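Local coordinates for protein 5-carboxymethyl-2-hydroxymuconate semialdehyde dehydrogenase (Thermus thermophilus, PDB 2D4E) that probably oxidises 5-carboxymethyl-2-hydroxymuconate semialdehyde to the corresponding acid with NAD as cofactor, as a member of the aldehyde dehydrogenase family, at residues Y157-P162 with K499-P504. Numbering follows the deposited sequence.
Sequences YTVRVP and KTIALP
Y157 and V159 pair with I501 and K499 through four backbone hydrogen bonds. The bond from I501 N to Y157 O, 2.8 Å, is nearly straight; that from K499 N to V159 O is more bent (134° at the hydrogen). Between these pairs T158 faces T500 as a non-hydrogen-bonded pair.

In a CH-pi contact, I501 CB sits over one face of the Y157 ring, 3.8 Å from its centroid. I501 CD1 lies against Y157 CE1 at 3.4 Å and by the hydroxyl, with CG2 beside CE2. CG of Y157 lies between its backbone N and carbonyl carbon (chi1 70°), which brings the ring over I501. L503 CD2 meets the ring edge at CE2. V159 and K499 lie side by side on the same face of the sheet, V159 CG2 4.1 Å from K499 CB.

Y157 OH is hydrogen-bonded to H450 ND1 of the second subunit. An alanine in place of Y157 would probably leave I501 without its aromatic cover and that histidine without its hydroxyl partner. K499 NZ is held by the carbonyls of L456, L454 and A453 of the second subunit, and T500 OG1 by P474 O there.

Strands 154-162 and 496-504 form an antiparallel ribbon, consistent with the oligomerisation arm of aldehyde dehydrogenases. T158 is also backbone-bonded to R146. Strand 496-504 follows helix 488-495 and pairs in parallel with a strand of the second subunit, continuing the sheet across the interface.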
ATOM      1  N   TYR C 157       8.440 -11.593   5.889  1.00 16.03           N
ATOM      2  CA  TYR C 157       7.165 -11.363   5.251  1.00 17.11           C
ATOM      3  C   TYR C 157       6.141 -11.273   6.359  1.00 17.26           C
ATOM      4  O   TYR C 157       6.340 -11.816   7.442  1.00 16.43           O
ATOM      5  CB  TYR C 157       6.840 -12.470   4.231  1.00 15.01           C
ATOM      6  CG  TYR C 157       6.522 -13.840   4.786  1.00 14.16           C
ATOM      7  CD1 TYR C 157       5.225 -14.167   5.185  1.00 13.51           C
ATOM      8  CD2 TYR C 157       7.501 -14.829   4.862  1.00 14.50           C
ATOM      9  CE1 TYR C 157       4.907 -15.450   5.637  1.00 10.13           C
ATOM     10  CE2 TYR C 157       7.196 -16.116   5.314  1.00 16.47           C
ATOM     11  CZ  TYR C 157       5.896 -16.417   5.697  1.00 15.23           C
ATOM     12  OH  TYR C 157       5.582 -17.683   6.128  1.00 14.01           O
ATOM     13  N   THR C 158       5.061 -10.549   6.103  1.00 13.84           N
ATOM     14  CA  THR C 158       4.029 -10.381   7.103  1.00 13.29           C
ATOM     15  C   THR C 158       2.678 -10.865   6.607  1.00 13.16           C
ATOM     16  O   THR C 158       2.365 -10.777   5.417  1.00 15.18           O
ATOM     17  CB  THR C 158       3.896  -8.903   7.503  1.00 14.63           C
ATOM     18  OG1 THR C 158       3.623  -8.127   6.332  1.00 19.03           O
ATOM     19  CG2 THR C 158       5.185  -8.398   8.148  1.00 10.89           C
ATOM     20  N   VAL C 159       1.885 -11.380   7.536  1.00 14.58           N
ATOM     21  CA  VAL C 159       0.543 -11.847   7.231  1.00 15.91           C
ATOM     22  C   VAL C 159      -0.347 -11.414   8.392  1.00 13.94           C
ATOM     23  O   VAL C 159       0.144 -10.969   9.427  1.00 15.32           O
ATOM     24  CB  VAL C 159       0.488 -13.393   7.090  1.00 13.20           C
ATOM     25  CG1 VAL C 159       1.405 -13.843   5.962  1.00 13.56           C
ATOM     26  CG2 VAL C 159       0.890 -14.054   8.406  1.00 10.83           C
ATOM     27  N   ARG C 160      -1.654 -11.526   8.204  1.00 17.49           N
ATOM     28  CA  ARG C 160      -2.613 -11.177   9.240  1.00 19.99           C
ATOM     29  C   ARG C 160      -3.461 -12.415   9.537  1.00 15.01           C
ATOM     30  O   ARG C 160      -3.771 -13.190   8.631  1.00 17.91           O
ATOM     31  CB  ARG C 160      -3.536 -10.044   8.770  1.00 12.21           C
ATOM     32  CG  ARG C 160      -2.875  -8.697   8.593  1.00 17.24           C
ATOM     33  CD  ARG C 160      -3.857  -7.715   7.949  1.00 18.78           C
ATOM     34  NE  ARG C 160      -3.393  -6.333   8.038  1.00 21.45           N
ATOM     35  CZ  ARG C 160      -3.312  -5.640   9.170  1.00 17.28           C
ATOM     36  NH1 ARG C 160      -3.668  -6.189  10.327  1.00 22.75           N
ATOM     37  NH2 ARG C 160      -2.868  -4.394   9.145  1.00 22.26           N
ATOM     38  N   VAL C 161      -3.832 -12.589  10.801  1.00 14.18           N
ATOM     39  CA  VAL C 161      -4.659 -13.711  11.218  1.00 14.15           C
ATOM     40  C   VAL C 161      -5.816 -13.211  12.082  1.00 16.26           C
ATOM     41  O   VAL C 161      -5.706 -12.177  12.747  1.00 14.01           O
ATOM     42  CB  VAL C 161      -3.836 -14.760  12.023  1.00 15.73           C
ATOM     43  CG1 VAL C 161      -2.696 -15.306  11.156  1.00 17.75           C
ATOM     44  CG2 VAL C 161      -3.280 -14.137  13.304  1.00 13.42           C
ATOM     45  N   PRO C 162      -6.951 -13.934  12.071  1.00 17.15           N
ATOM     46  CA  PRO C 162      -8.124 -13.551  12.867  1.00 18.45           C
ATOM     47  C   PRO C 162      -7.701 -13.305  14.323  1.00 22.41           C
ATOM     48  O   PRO C 162      -7.012 -14.136  14.917  1.00 23.13           O
ATOM     49  CB  PRO C 162      -9.042 -14.759  12.730  1.00 13.32           C
ATOM     50  CG  PRO C 162      -8.709 -15.277  11.347  1.00 21.08           C
ATOM     51  CD  PRO C 162      -7.202 -15.173  11.309  1.00 17.51           C
ATOM     52  N   LYS C 499       1.653 -10.398  11.836  1.00 15.23           N
ATOM     53  CA  LYS C 499       2.673 -11.357  12.207  1.00 18.31           C
ATOM     54  C   LYS C 499       3.862 -11.201  11.275  1.00 20.01           C
ATOM     55  O   LYS C 499       3.701 -11.183  10.051  1.00 18.89           O
ATOM     56  CB  LYS C 499       2.126 -12.786  12.114  1.00 16.62           C
ATOM     57  CG  LYS C 499       3.114 -13.849  12.585  1.00 20.74           C
ATOM     58  CD  LYS C 499       2.562 -15.269  12.436  1.00 18.84           C
ATOM     59  CE  LYS C 499       1.376 -15.512  13.355  1.00 22.19           C
ATOM     60  NZ  LYS C 499       0.947 -16.931  13.318  1.00 21.36           N
ATOM     61  N   THR C 500       5.053 -11.065  11.855  1.00 18.23           N
ATOM     62  CA  THR C 500       6.263 -10.936  11.056  1.00 19.66           C
ATOM     63  C   THR C 500       6.993 -12.276  11.082  1.00 20.81           C
ATOM     64  O   THR C 500       7.342 -12.785  12.146  1.00 20.03           O
ATOM     65  CB  THR C 500       7.193  -9.822  11.599  1.00 19.01           C
ATOM     66  OG1 THR C 500       6.545  -8.549  11.466  1.00 19.74           O
ATOM     67  CG2 THR C 500       8.510  -9.797  10.823  1.00 13.20           C
ATOM     68  N   ILE C 501       7.202 -12.852   9.904  1.00 21.65           N
ATOM     69  CA  ILE C 501       7.883 -14.132   9.794  1.00 17.65           C
ATOM     70  C   ILE C 501       9.224 -13.928   9.104  1.00 20.02           C
ATOM     71  O   ILE C 501       9.304 -13.307   8.042  1.00 17.70           O
ATOM     72  CB  ILE C 501       7.024 -15.141   9.003  1.00 18.45           C
ATOM     73  CG1 ILE C 501       5.719 -15.396   9.762  1.00 16.37           C
ATOM     74  CG2 ILE C 501       7.800 -16.444   8.798  1.00 12.41           C
ATOM     75  CD1 ILE C 501       4.675 -16.143   8.976  1.00 24.49           C
ATOM     76  N   ALA C 502      10.273 -14.459   9.718  1.00 18.77           N
ATOM     77  CA  ALA C 502      11.621 -14.319   9.191  1.00 22.24           C
ATOM     78  C   ALA C 502      12.315 -15.660   8.975  1.00 22.58           C
ATOM     79  O   ALA C 502      12.101 -16.622   9.720  1.00 21.62           O
ATOM     80  CB  ALA C 502      12.457 -13.457  10.141  1.00 14.67           C
ATOM     81  N   LEU C 503      13.143 -15.714   7.941  1.00 18.03           N
ATOM     82  CA  LEU C 503      13.911 -16.910   7.635  1.00 24.24           C
ATOM     83  C   LEU C 503      15.135 -16.498   6.836  1.00 23.28           C
ATOM     84  O   LEU C 503      15.043 -15.671   5.924  1.00 19.82           O
ATOM     85  CB  LEU C 503      13.095 -17.908   6.814  1.00 24.20           C
ATOM     86  CG  LEU C 503      12.519 -17.363   5.510  1.00 27.81           C
ATOM     87  CD1 LEU C 503      12.160 -18.501   4.578  1.00 32.73           C
ATOM     88  CD2 LEU C 503      11.302 -16.520   5.830  1.00 31.77           C
ATOM     89  N   PRO C 504      16.303 -17.054   7.183  1.00 21.83           N
ATOM     90  CA  PRO C 504      17.538 -16.725   6.465  1.00 19.34           C
ATOM     91  C   PRO C 504      17.597 -17.547   5.181  1.00 19.14           C
ATOM     92  O   PRO C 504      17.113 -18.673   5.144  1.00 22.10           O
ATOM     93  CB  PRO C 504      18.623 -17.127   7.454  1.00 20.30           C
ATOM     94  CG  PRO C 504      18.017 -18.337   8.120  1.00 22.05           C
ATOM     95  CD  PRO C 504      16.580 -17.898   8.362  1.00 21.37           C
TER